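Local structure of probable TonB-dependent siderophore receptor PirA (5FR8) at residues T344-T349 against R378-V383; D278-Q283 against N337-K342; L617-T622 against G645-R650; D60-M65 against I135-G140. The protein probably carries out the first step of iron uptake across the outer membrane by binding ferric siderophores, possibly ferric enterobactin with micromolar affinity. One frame throughout, in Å; residues are numbered along the deposited sequence.

Contact 1 of 4, residues T344-T349 against R378-V383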
loop_
_atom_site.group_PDB
_atom_site.type_symbol
_atom_site.label_atom_id
_atom_site.label_comp_id
_atom_site.label_asym_id
_atom_site.label_seq_id
_atom_site.Cartn_x
_atom_site.Cartn_y
_atom_site.Cartn_z
ATOM N N THR A 344 2.728 -21.867 -7.388
ATOM C CA THR A 344 1.649 -20.906 -7.260
ATOM C C THR A 344 1.091 -20.907 -5.831
ATOM O O THR A 344 0.970 -21.955 -5.176
ATOM C CB THR A 344 0.502 -21.234 -8.223
ATOM O OG1 THR A 344 0.967 -21.139 -9.573
ATOM C CG2 THR A 344 -0.641 -20.275 -8.026
ATOM N N SER A 345 0.757 -19.711 -5.345
ATOM C CA SER A 345 0.055 -19.572 -4.089
ATOM C C SER A 345 -1.326 -19.065 -4.361
ATOM O O SER A 345 -1.560 -18.336 -5.321
ATOM C CB SER A 345 0.800 -18.643 -3.188
ATOM O OG SER A 345 1.718 -19.429 -2.462
ATOM N N ARG A 346 -2.259 -19.473 -3.519
ATOM C CA ARG A 346 -3.661 -19.209 -3.802
ATOM C C ARG A 346 -4.333 -18.565 -2.585
ATOM O O ARG A 346 -4.346 -19.157 -1.521
ATOM C CB ARG A 346 -4.363 -20.517 -4.232
ATOM C CG ARG A 346 -5.767 -20.295 -4.788
ATOM C CD ARG A 346 -6.599 -21.552 -5.071
ATOM N NE ARG A 346 -6.439 -22.610 -4.072
ATOM C CZ ARG A 346 -6.938 -22.585 -2.830
ATOM N NH1 ARG A 346 -7.660 -21.559 -2.372
ATOM N NH2 ARG A 346 -6.700 -23.610 -2.025
ATOM N N LEU A 347 -4.880 -17.359 -2.744
ATOM C CA LEU A 347 -5.549 -16.662 -1.637
ATOM C C LEU A 347 -6.979 -16.276 -1.970
ATOM O O LEU A 347 -7.245 -15.478 -2.875
ATOM C CB LEU A 347 -4.818 -15.391 -1.277
ATOM C CG LEU A 347 -5.410 -14.540 -0.135
ATOM C CD1 LEU A 347 -5.554 -15.327 1.157
ATOM C CD2 LEU A 347 -4.530 -13.335 0.079
ATOM N N GLU A 348 -7.902 -16.848 -1.217
ATOM C CA GLU A 348 -9.302 -16.594 -1.425
ATOM C C GLU A 348 -9.805 -15.829 -0.231
ATOM O O GLU A 348 -9.508 -16.196 0.925
ATOM C CB GLU A 348 -10.101 -17.883 -1.522
ATOM C CG GLU A 348 -9.781 -18.729 -2.707
ATOM C CD GLU A 348 -10.564 -20.037 -2.701
ATOM O OE1 GLU A 348 -11.805 -19.991 -2.788
ATOM O OE2 GLU A 348 -9.921 -21.104 -2.609
ATOM N N THR A 349 -10.586 -14.795 -0.524
ATOM C CA THR A 349 -11.253 -14.039 0.486
ATOM C C THR A 349 -12.773 -13.963 0.192
ATOM O O THR A 349 -13.220 -13.595 -0.903
ATOM C CB THR A 349 -10.668 -12.637 0.548
ATOM O OG1 THR A 349 -9.257 -12.705 0.858
ATOM C CG2 THR A 349 -11.404 -11.805 1.581
ATOM N N ARG A 378 -8.869 -17.912 2.979
ATOM C CA ARG A 378 -8.164 -19.212 2.836
ATOM C C ARG A 378 -6.926 -19.082 1.961
ATOM O O ARG A 378 -6.955 -18.476 0.896
ATOM C CB ARG A 378 -9.074 -20.292 2.281
ATOM C CG ARG A 378 -10.344 -20.463 3.083
ATOM C CD ARG A 378 -10.578 -21.924 3.394
ATOM N NE ARG A 378 -11.995 -22.234 3.357
ATOM C CZ ARG A 378 -12.694 -22.329 2.233
ATOM N NH1 ARG A 378 -12.106 -22.127 1.056
ATOM N NH2 ARG A 378 -13.985 -22.623 2.285
ATOM N N PHE A 379 -5.827 -19.657 2.422
ATOM C CA PHE A 379 -4.546 -19.483 1.756
ATOM C C PHE A 379 -3.852 -20.826 1.605
ATOM O O PHE A 379 -3.717 -21.559 2.562
ATOM C CB PHE A 379 -3.693 -18.548 2.606
ATOM C CG PHE A 379 -2.425 -18.074 1.939
ATOM C CD1 PHE A 379 -2.454 -17.529 0.662
ATOM C CD2 PHE A 379 -1.216 -18.112 2.622
ATOM C CE1 PHE A 379 -1.297 -17.059 0.067
ATOM C CE2 PHE A 379 -0.052 -17.662 2.019
ATOM C CZ PHE A 379 -0.091 -17.138 0.736
ATOM N N LYS A 380 -3.450 -21.153 0.390
ATOM C CA LYS A 380 -2.556 -22.298 0.126
ATOM C C LYS A 380 -1.175 -21.730 -0.251
ATOM O O LYS A 380 -1.079 -20.864 -1.156
ATOM C CB LYS A 380 -3.141 -23.211 -0.982
ATOM C CG LYS A 380 -2.602 -24.649 -1.023
ATOM C CD LYS A 380 -2.945 -25.458 -2.294
ATOM C CE LYS A 380 -2.988 -26.995 -2.079
ATOM N NZ LYS A 380 -3.946 -27.733 -2.988
ATOM N N ASP A 381 -0.136 -22.169 0.477
ATOM C CA ASP A 381 1.281 -21.874 0.147
ATOM C C ASP A 381 2.167 -23.061 0.539
ATOM O O ASP A 381 2.412 -23.305 1.721
ATOM C CB ASP A 381 1.768 -20.607 0.850
ATOM C CG ASP A 381 3.224 -20.222 0.484
ATOM O OD1 ASP A 381 4.016 -21.118 0.086
ATOM O OD2 ASP A 381 3.572 -19.012 0.622
ATOM N N ASN A 382 2.623 -23.810 -0.464
ATOM C CA ASN A 382 3.380 -25.027 -0.209
ATOM C C ASN A 382 4.878 -24.892 -0.420
ATOM O O ASN A 382 5.628 -25.829 -0.171
ATOM C CB ASN A 382 2.843 -26.186 -1.041
ATOM C CG ASN A 382 3.097 -27.515 -0.370
ATOM O OD1 ASN A 382 2.598 -27.761 0.727
ATOM N ND2 ASN A 382 3.911 -28.358 -0.994
ATOM N N VAL A 383 5.322 -23.728 -0.864
ATOM C CA VAL A 383 6.742 -23.506 -1.082
ATOM C C VAL A 383 7.423 -22.751 0.112
ATOM O O VAL A 383 8.590 -23.011 0.428
ATOM C CB VAL A 383 6.952 -22.815 -2.447
ATOM C CG1 VAL A 383 6.473 -21.366 -2.400
ATOM C CG2 VAL A 383 8.413 -22.915 -2.890
#
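L347 and F379 both place CG trans to the backbone N (chi1 179° and -170°), which lays both side chains on the same face of the sheet, where CB of L347 comes 3.7 Å from CD1 of F379. The leucine crosses the phenylalanine at a slant, and its CA lies at the ring edge, in plane. These two are an antiparallel non-hydrogen-bonded pair, their CA atoms 4.5 Å apart, and both are buried, as suits apolar groups. The pairs before and after are hydrogen-bonded. R346 N reaches K380 O at 3.0 Å, and K380 N answers to R346 O at 2.9 Å; E348 N gives to R378 O and R378 N to E348 O, each at 2.8 Å. R346, E348, R378 and K380 point from the other face of the sheet, where long, charged side chains can stay partly or fully exposed. NH2 of R346 rests 3.7 Å from CB of K380, meeting the aliphatic root of the lysine. E348 uses OE1 to accept from Y316 on the next strand. At the end of the pairing S345 OG makes a weak bond to K380 O at 3.4 Å, while D381 turns its carboxylate to Y475. L347 also touches N108 and S109 of the plug, which identifies its face as the inner one. Nearly exactly opposed strands (176°) joined in register make this a hairpin of the up-and-down antiparallel barrel of TonB-dependent receptors.

Contact 2 of 4, residues D278-Q283 against N337-K342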
loop_
_atom_site.group_PDB
_atom_site.type_symbol
_atom_site.label_atom_id
_atom_site.label_comp_id
_atom_site.label_asym_id
_atom_site.label_seq_id
_atom_site.Cartn_x
_atom_site.Cartn_y
_atom_site.Cartn_z
ATOM N N ASP A 278 25.594 -13.957 -12.436
ATOM C CA ASP A 278 25.011 -15.086 -11.715
ATOM C C ASP A 278 24.479 -16.122 -12.695
ATOM O O ASP A 278 23.577 -15.827 -13.496
ATOM C CB ASP A 278 23.866 -14.647 -10.809
ATOM C CG ASP A 278 23.252 -15.818 -10.059
ATOM O OD1 ASP A 278 23.926 -16.318 -9.136
ATOM O OD2 ASP A 278 22.120 -16.249 -10.393
ATOM N N ALA A 279 25.021 -17.335 -12.599
ATOM C CA ALA A 279 24.630 -18.450 -13.474
ATOM C C ALA A 279 23.164 -18.439 -13.929
ATOM O O ALA A 279 22.888 -18.579 -15.124
ATOM C CB ALA A 279 24.940 -19.775 -12.798
ATOM N N ILE A 280 22.234 -18.272 -12.990
ATOM C CA ILE A 280 20.800 -18.346 -13.305
ATOM C C ILE A 280 20.186 -16.984 -13.670
ATOM O O ILE A 280 19.789 -16.768 -14.806
ATOM C CB ILE A 280 20.005 -19.010 -12.149
ATOM C CG1 ILE A 280 20.165 -20.539 -12.211
ATOM C CG2 ILE A 280 18.530 -18.674 -12.227
ATOM C CD1 ILE A 280 20.004 -21.251 -10.881
ATOM N N LEU A 281 20.104 -16.070 -12.717
ATOM C CA LEU A 281 19.489 -14.760 -12.958
ATOM C C LEU A 281 19.784 -14.194 -14.347
ATOM O O LEU A 281 18.892 -13.641 -14.995
ATOM C CB LEU A 281 19.962 -13.745 -11.904
ATOM C CG LEU A 281 19.159 -13.666 -10.610
ATOM C CD1 LEU A 281 19.012 -15.027 -9.959
ATOM C CD2 LEU A 281 19.839 -12.704 -9.662
ATOM N N SER A 282 21.042 -14.311 -14.785
ATOM C CA SER A 282 21.489 -13.687 -16.040
ATOM C C SER A 282 20.646 -14.134 -17.253
ATOM O O SER A 282 20.538 -13.440 -18.270
ATOM C CB SER A 282 22.968 -13.986 -16.268
ATOM O OG SER A 282 23.222 -15.360 -16.100
ATOM N N GLN A 283 20.028 -15.294 -17.115
ATOM C CA GLN A 283 19.158 -15.813 -18.134
ATOM C C GLN A 283 17.727 -15.293 -18.018
ATOM O O GLN A 283 17.044 -15.160 -19.016
ATOM C CB GLN A 283 19.205 -17.339 -18.076
ATOM C CG GLN A 283 20.635 -17.849 -18.259
ATOM C CD GLN A 283 20.792 -19.346 -18.112
ATOM O OE1 GLN A 283 21.735 -19.795 -17.473
ATOM N NE2 GLN A 283 19.878 -20.126 -18.694
ATOM N N ASN A 337 16.336 -19.673 -7.441
ATOM C CA ASN A 337 17.048 -20.972 -7.488
ATOM C C ASN A 337 17.053 -21.596 -8.839
ATOM O O ASN A 337 17.877 -22.452 -9.118
ATOM C CB ASN A 337 16.309 -22.021 -6.650
ATOM C CG ASN A 337 16.754 -22.063 -5.211
ATOM O OD1 ASN A 337 17.907 -21.768 -4.878
ATOM N ND2 ASN A 337 15.831 -22.438 -4.334
ATOM N N ASN A 338 16.077 -21.236 -9.663
ATOM C CA ASN A 338 15.683 -22.105 -10.765
ATOM C C ASN A 338 14.999 -21.390 -11.934
ATOM O O ASN A 338 14.200 -20.476 -11.744
ATOM C CB ASN A 338 14.750 -23.184 -10.220
ATOM C CG ASN A 338 14.560 -24.321 -11.185
ATOM O OD1 ASN A 338 14.813 -24.187 -12.379
ATOM N ND2 ASN A 338 14.113 -25.452 -10.675
ATOM N N LEU A 339 15.310 -21.831 -13.149
ATOM C CA LEU A 339 14.738 -21.231 -14.337
ATOM C C LEU A 339 13.283 -21.631 -14.556
ATOM O O LEU A 339 12.589 -20.943 -15.287
ATOM C CB LEU A 339 15.539 -21.633 -15.570
ATOM C CG LEU A 339 17.011 -21.253 -15.623
ATOM C CD1 LEU A 339 17.716 -22.165 -16.604
ATOM C CD2 LEU A 339 17.200 -19.801 -16.028
ATOM N N ASP A 340 12.812 -22.722 -13.941
ATOM C CA ASP A 340 11.587 -23.404 -14.430
ATOM C C ASP A 340 10.431 -23.674 -13.462
ATOM O O ASP A 340 9.291 -23.284 -13.756
ATOM C CB ASP A 340 11.972 -24.718 -15.094
ATOM C CG ASP A 340 12.431 -24.516 -16.525
ATOM O OD1 ASP A 340 11.588 -24.054 -17.324
ATOM O OD2 ASP A 340 13.618 -24.797 -16.848
ATOM N N ASP A 341 10.701 -24.318 -12.322
ATOM C CA ASP A 341 9.626 -24.932 -11.508
ATOM C C ASP A 341 8.753 -23.942 -10.730
ATOM O O ASP A 341 8.710 -23.952 -9.494
ATOM C CB ASP A 341 10.208 -25.967 -10.547
ATOM C CG ASP A 341 10.899 -27.096 -11.266
ATOM O OD1 ASP A 341 10.745 -27.194 -12.512
ATOM O OD2 ASP A 341 11.594 -27.881 -10.583
ATOM N N LYS A 342 8.036 -23.110 -11.471
ATOM C CA LYS A 342 7.155 -22.128 -10.868
ATOM C C LYS A 342 6.195 -22.779 -9.864
ATOM O O LYS A 342 5.595 -23.801 -10.149
ATOM C CB LYS A 342 6.364 -21.390 -11.958
ATOM C CG LYS A 342 7.232 -20.544 -12.866
ATOM C CD LYS A 342 6.448 -19.464 -13.587
ATOM C CE LYS A 342 7.359 -18.629 -14.471
ATOM N NZ LYS A 342 6.716 -17.346 -14.824
#
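I280 and L339 bring two loops together, their CA atoms 6.8 Å apart. The closer-packed part is centred on the I280 side chain, which starts toward the other loop. With CG1 trans to the carbonyl carbon (chi1 -79°), the isoleucine sends CD1 to the backbone of N337 and N338, while CG2 meets CD2 of L339 at 4.2 Å. A branched, apolar residue suits this place because its two arms can meet two different neighbours. The looser side lies at Q283, an exposed residue whose CB is 3.8 Å from CD2 of L339; the leucine, itself exposed, crosses the glutamine chain at about a right angle. Each loop keeps its shape by internal bonds. OD2 of D278 accepts from L281 N at 3.1 Å through its anti lone pair, an Asx motif just before a short, weakly bonded helical turn, and S282 OG gives to D278 O at 2.7 Å. In the other loop, N338 OD1 accepts from D340 N at 2.9 Å in an Asx turn. K335, just before the second segment, forms a salt bridge with D278 OD1. Between the two segments themselves no hydrogen bond forms: they meet by van der Waals contact alone, and the K335-D278 salt bridge supplies a polar tie beside it.

Contact 3 of 4, residues L617-T622 against G645-R650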
loop_
_atom_site.group_PDB
_atom_site.type_symbol
_atom_site.label_atom_id
_atom_site.label_comp_id
_atom_site.label_asym_id
_atom_site.label_seq_id
_atom_site.Cartn_x
_atom_site.Cartn_y
_atom_site.Cartn_z
ATOM N N LEU A 617 11.532 4.264 5.706
ATOM C CA LEU A 617 12.416 5.275 5.170
ATOM C C LEU A 617 11.619 6.335 4.414
ATOM O O LEU A 617 11.108 6.068 3.353
ATOM C CB LEU A 617 13.428 4.614 4.230
ATOM C CG LEU A 617 14.741 4.058 4.790
ATOM C CD1 LEU A 617 14.606 3.656 6.239
ATOM C CD2 LEU A 617 15.220 2.875 3.954
ATOM N N VAL A 618 11.529 7.535 4.970
ATOM C CA VAL A 618 10.784 8.639 4.354
ATOM C C VAL A 618 11.469 9.957 4.667
ATOM O O VAL A 618 12.077 10.108 5.728
ATOM C CB VAL A 618 9.355 8.768 4.886
ATOM C CG1 VAL A 618 8.580 7.466 4.691
ATOM C CG2 VAL A 618 9.364 9.193 6.346
ATOM N N PRO A 619 11.379 10.916 3.734
ATOM C CA PRO A 619 12.101 12.160 3.936
ATOM C C PRO A 619 11.597 12.847 5.208
ATOM O O PRO A 619 10.451 12.704 5.556
ATOM C CB PRO A 619 11.759 12.976 2.678
ATOM C CG PRO A 619 11.327 11.971 1.661
ATOM C CD PRO A 619 10.644 10.898 2.457
ATOM N N ILE A 620 12.469 13.565 5.891
ATOM C CA ILE A 620 12.105 14.245 7.105
ATOM C C ILE A 620 11.101 15.355 6.801
ATOM O O ILE A 620 10.210 15.632 7.623
ATOM C CB ILE A 620 13.347 14.797 7.832
ATOM C CG1 ILE A 620 12.948 15.397 9.172
ATOM C CG2 ILE A 620 14.086 15.827 6.996
ATOM C CD1 ILE A 620 14.147 15.760 10.008
ATOM N N TYR A 621 11.231 15.980 5.624
ATOM C CA TYR A 621 10.187 16.880 5.120
ATOM C C TYR A 621 9.935 16.640 3.628
ATOM O O TYR A 621 10.777 16.096 2.903
ATOM C CB TYR A 621 10.522 18.337 5.403
ATOM C CG TYR A 621 11.553 18.960 4.489
ATOM C CD1 TYR A 621 11.212 19.413 3.226
ATOM C CD2 TYR A 621 12.862 19.142 4.910
ATOM C CE1 TYR A 621 12.159 19.994 2.391
ATOM C CE2 TYR A 621 13.810 19.723 4.087
ATOM C CZ TYR A 621 13.452 20.142 2.828
ATOM O OH TYR A 621 14.397 20.734 2.017
ATOM N N THR A 622 8.750 17.015 3.181
ATOM C CA THR A 622 8.392 16.895 1.785
ATOM C C THR A 622 7.446 18.005 1.414
ATOM O O THR A 622 6.365 18.087 2.000
ATOM C CB THR A 622 7.624 15.605 1.529
ATOM O OG1 THR A 622 8.394 14.488 1.978
ATOM C CG2 THR A 622 7.336 15.473 0.064
ATOM N N GLY A 645 13.368 16.786 1.799
ATOM C CA GLY A 645 14.466 16.827 2.767
ATOM C C GLY A 645 15.140 15.457 2.893
ATOM O O GLY A 645 14.915 14.555 2.075
ATOM N N ARG A 646 15.940 15.288 3.945
ATOM C CA ARG A 646 16.888 14.179 4.035
ATOM C C ARG A 646 16.275 12.855 4.524
ATOM O O ARG A 646 15.597 12.797 5.570
ATOM C CB ARG A 646 18.061 14.585 4.934
ATOM C CG ARG A 646 18.598 15.990 4.650
ATOM C CD ARG A 646 19.478 16.523 5.775
ATOM N NE ARG A 646 20.863 16.070 5.638
ATOM C CZ ARG A 646 21.489 15.235 6.479
ATOM N NH1 ARG A 646 20.864 14.758 7.562
ATOM N NH2 ARG A 646 22.756 14.881 6.244
ATOM N N GLN A 647 16.552 11.793 3.763
ATOM C CA GLN A 647 16.096 10.438 4.095
ATOM C C GLN A 647 17.190 9.695 4.824
ATOM O O GLN A 647 18.169 9.254 4.187
ATOM C CB GLN A 647 15.727 9.639 2.821
ATOM C CG GLN A 647 14.283 9.787 2.383
ATOM C CD GLN A 647 13.732 8.587 1.619
ATOM O OE1 GLN A 647 14.104 7.426 1.856
ATOM N NE2 GLN A 647 12.799 8.864 0.712
ATOM N N LYS A 648 17.056 9.566 6.142
ATOM C CA LYS A 648 18.058 8.822 6.914
ATOM C C LYS A 648 17.771 7.327 6.876
ATOM O O LYS A 648 16.607 6.886 6.756
ATOM C CB LYS A 648 18.146 9.287 8.370
ATOM C CG LYS A 648 16.820 9.256 9.106
ATOM C CD LYS A 648 16.932 9.253 10.620
ATOM C CE LYS A 648 15.508 9.431 11.167
ATOM N NZ LYS A 648 15.255 8.836 12.519
ATOM N N SER A 649 18.848 6.546 6.979
ATOM C CA SER A 649 18.754 5.102 7.009
ATOM C C SER A 649 18.463 4.655 8.420
ATOM O O SER A 649 18.579 5.452 9.350
ATOM C CB SER A 649 20.096 4.520 6.644
ATOM O OG SER A 649 20.974 4.632 7.752
ATOM N N ARG A 650 18.109 3.381 8.582
ATOM C CA ARG A 650 18.075 2.766 9.904
ATOM C C ARG A 650 19.383 3.140 10.629
ATOM O O ARG A 650 20.430 3.190 10.007
ATOM C CB ARG A 650 17.919 1.239 9.803
ATOM C CG ARG A 650 16.533 0.756 9.394
ATOM C CD ARG A 650 16.506 -0.745 9.080
ATOM N NE ARG A 650 16.780 -1.548 10.276
ATOM C CZ ARG A 650 17.926 -2.180 10.523
ATOM N NH1 ARG A 650 18.921 -2.143 9.639
ATOM N NH2 ARG A 650 18.081 -2.862 11.657
#
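The open end of a barrel hairpin, strands 621-630 and 635-648, is joined here: two backbone bonds, at Y621 and I620, link the segments, and packing continues through P619 to L617. Y621 and G645 begin it: G645 N gives to Y621 O at 2.9 Å, and the tyrosine ring folds back over the glycine. Its chi1 of 77° sets CG between the backbone N and the carbonyl carbon, turning one ring face onto G645, whose CA stands 3.5 Å from the ring centroid in a CH-pi contact, 21° off the normal. Glycine suits the spot because its bare CA lets the aromatic face lie directly on the main chain. The phenol OH is held in turn by Q643. One step along, I620 N donates to R646 O at 3.2 Å. P619, which has no N-H to offer, packs instead: it lies beside Q647, both side chains pointing the same way, with CG of Q647 3.4 Å from P619 N and NE2 of Q647 3.4 Å from CD of P619. N69 of the plug touches P619 and V618, so this part of the barrel also touches the plug inside it. R650 turns its guanidinium to E658 and E654. At the far end L617, buried, puts CD1 3.8 Å from the carbonyl oxygen of K648.

Contact 4 of 4, residues D60-M65 against I135-G140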
loop_
_atom_site.group_PDB
_atom_site.type_symbol
_atom_site.label_atom_id
_atom_site.label_comp_id
_atom_site.label_asym_id
_atom_site.label_seq_id
_atom_site.Cartn_x
_atom_site.Cartn_y
_atom_site.Cartn_z
ATOM N N ASP A 60 2.116 7.253 -7.865
ATOM C CA ASP A 60 2.917 8.366 -8.356
ATOM C C ASP A 60 2.188 9.673 -8.301
ATOM O O ASP A 60 2.807 10.719 -8.321
ATOM C CB ASP A 60 3.448 8.086 -9.760
ATOM C CG ASP A 60 4.828 7.444 -9.729
ATOM O OD1 ASP A 60 5.697 7.994 -9.002
ATOM O OD2 ASP A 60 5.049 6.409 -10.408
ATOM N N TYR A 61 0.876 9.634 -8.214
ATOM C CA TYR A 61 0.129 10.847 -7.920
ATOM C C TYR A 61 -0.348 10.859 -6.452
ATOM O O TYR A 61 -0.382 11.900 -5.803
ATOM C CB TYR A 61 -1.045 10.976 -8.878
ATOM C CG TYR A 61 -1.627 12.347 -8.939
ATOM C CD1 TYR A 61 -2.407 12.827 -7.905
ATOM C CD2 TYR A 61 -1.418 13.162 -10.032
ATOM C CE1 TYR A 61 -2.955 14.094 -7.950
ATOM C CE2 TYR A 61 -1.979 14.420 -10.088
ATOM C CZ TYR A 61 -2.746 14.877 -9.046
ATOM O OH TYR A 61 -3.295 16.136 -9.082
ATOM N N VAL A 62 -0.693 9.704 -5.908
ATOM C CA VAL A 62 -1.149 9.662 -4.533
ATOM C C VAL A 62 -0.052 10.148 -3.576
ATOM O O VAL A 62 -0.314 10.593 -2.480
ATOM C CB VAL A 62 -1.589 8.238 -4.134
ATOM C CG1 VAL A 62 -1.827 8.152 -2.642
ATOM C CG2 VAL A 62 -2.854 7.828 -4.890
ATOM N N ARG A 63 1.188 10.023 -3.989
ATOM C CA ARG A 63 2.301 10.310 -3.111
ATOM C C ARG A 63 2.401 11.794 -2.846
ATOM O O ARG A 63 3.043 12.221 -1.880
ATOM C CB ARG A 63 3.607 9.791 -3.733
ATOM C CG ARG A 63 4.027 10.540 -4.986
ATOM C CD ARG A 63 5.452 10.214 -5.381
ATOM N NE ARG A 63 6.342 10.403 -4.246
ATOM C CZ ARG A 63 7.651 10.206 -4.303
ATOM N NH1 ARG A 63 8.218 9.828 -5.437
ATOM N NH2 ARG A 63 8.394 10.396 -3.225
ATOM N N ARG A 64 1.793 12.585 -3.711
ATOM C CA ARG A 64 1.883 14.032 -3.595
ATOM C C ARG A 64 0.969 14.662 -2.526
ATOM O O ARG A 64 1.025 15.883 -2.330
ATOM C CB ARG A 64 1.596 14.671 -4.954
ATOM C CG ARG A 64 2.624 14.343 -6.013
ATOM C CD ARG A 64 2.831 15.520 -6.960
ATOM N NE ARG A 64 3.687 15.153 -8.090
ATOM C CZ ARG A 64 3.291 14.392 -9.115
ATOM N NH1 ARG A 64 2.046 13.917 -9.162
ATOM N NH2 ARG A 64 4.133 14.102 -10.103
ATOM N N MET A 65 0.146 13.859 -1.841
ATOM C CA MET A 65 -0.712 14.376 -0.768
ATOM C C MET A 65 0.039 14.587 0.554
ATOM O O MET A 65 1.073 13.986 0.795
ATOM C CB MET A 65 -1.894 13.440 -0.530
ATOM C CG MET A 65 -2.772 13.133 -1.752
ATOM S SD MET A 65 -3.039 14.538 -2.877
ATOM C CE MET A 65 -4.032 15.610 -1.876
ATOM N N ILE A 135 -10.263 9.584 -6.138
ATOM C CA ILE A 135 -9.440 8.873 -5.139
ATOM C C ILE A 135 -9.468 9.557 -3.772
ATOM O O ILE A 135 -9.173 10.738 -3.676
ATOM C CB ILE A 135 -7.968 8.836 -5.526
ATOM C CG1 ILE A 135 -7.783 8.185 -6.880
ATOM C CG2 ILE A 135 -7.182 8.092 -4.455
ATOM C CD1 ILE A 135 -6.356 8.275 -7.416
ATOM N N GLU A 136 -9.822 8.811 -2.724
ATOM C CA GLU A 136 -10.008 9.392 -1.392
ATOM C C GLU A 136 -8.875 8.924 -0.514
ATOM O O GLU A 136 -8.707 7.740 -0.303
ATOM C CB GLU A 136 -11.365 8.966 -0.773
ATOM C CG GLU A 136 -12.614 9.754 -1.235
ATOM C CD GLU A 136 -13.946 9.026 -0.923
ATOM O OE1 GLU A 136 -13.881 7.837 -0.605
ATOM O OE2 GLU A 136 -15.067 9.603 -1.010
ATOM N N VAL A 137 -8.067 9.852 -0.011
ATOM C CA VAL A 137 -6.976 9.472 0.872
ATOM C C VAL A 137 -7.330 9.897 2.272
ATOM O O VAL A 137 -7.482 11.073 2.536
ATOM C CB VAL A 137 -5.623 10.062 0.466
ATOM C CG1 VAL A 137 -4.570 9.582 1.434
ATOM C CG2 VAL A 137 -5.212 9.627 -0.931
ATOM N N LEU A 138 -7.465 8.923 3.161
ATOM C CA LEU A 138 -7.812 9.153 4.542
ATOM C C LEU A 138 -6.599 8.815 5.364
ATOM O O LEU A 138 -6.075 7.691 5.286
ATOM C CB LEU A 138 -8.958 8.252 4.979
ATOM C CG LEU A 138 -10.321 8.577 4.363
ATOM C CD1 LEU A 138 -10.352 8.195 2.888
ATOM C CD2 LEU A 138 -11.417 7.850 5.134
ATOM N N ARG A 139 -6.136 9.786 6.152
ATOM C CA ARG A 139 -4.964 9.577 6.987
ATOM C C ARG A 139 -5.337 9.648 8.459
ATOM O O ARG A 139 -6.232 10.411 8.854
ATOM C CB ARG A 139 -3.904 10.609 6.631
ATOM C CG ARG A 139 -3.641 10.720 5.132
ATOM C CD ARG A 139 -2.532 11.722 4.814
ATOM N NE ARG A 139 -2.942 13.101 5.061
ATOM C CZ ARG A 139 -3.691 13.809 4.222
ATOM N NH1 ARG A 139 -4.121 13.274 3.093
ATOM N NH2 ARG A 139 -4.029 15.051 4.521
ATOM N N GLY A 140 -4.670 8.839 9.271
ATOM C CA GLY A 140 -4.826 8.930 10.722
ATOM C C GLY A 140 -6.190 8.543 11.246
ATOM O O GLY A 140 -6.764 7.547 10.804
#
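V62 and V137 lie at the middle of a packing contact inside the plug domain, where the short helix 59-62 and the turn that follows rest on strand 132-139. The interactions are chiefly apolar. CG1 of V62 meets CG2 of V137 at 4.1 Å, the two valines crossing at a slant, and the other branch of V62, CG2, reaches CD1 of I135 at 4.3 Å. With chi1 of 170°, V62 has CG1 trans to the backbone N, which directs its two methyls at two different residues of the strand. Every other residue of the strand, I135, V137 and R139, starts toward the helix; the branched I135 and V137 fill the buried apolar part. M65 adds its flexible chain, CG lying 4.3 Å from CG2 of V137, and it also touches S42 and I44 on the neighbouring strand. No hydrogen bond crosses between the two segments; within the first, R64 N gives to Y61 O at 3.1 Å, and a type I turn from V62 to M65 swings the methionine round to the sheet. Charge enters with R139, whose guanidinium is held by a salt bridge to E584 of the barrel wall. NH1 of R139, which also bonds to S42 OG, lies 4.3 Å from CB of M65.

Contacts 1, 2 and 3 belong to the barrel and its loops, while contact 4 lies in the plug. Contacts 1 and 2 are consecutive: 337-342 leads through one residue into 344-349, and their centres are 23 Å apart, so the surface loop of one runs straight into the hairpin of the other. Contacts 1 and 3 both pair barrel strands, on opposite sides of the chain's centre, with centres 36 Å apart. Contact 4 is nearest to contact 3, about 6 Å between nearest atoms without touching; R63 reaches Y644, just before the second segment of contact 3. The Y621 side chain is about 10 Å from a bound detergent, and that of R139 about 12 Å from one; neither distance involves a siderophore.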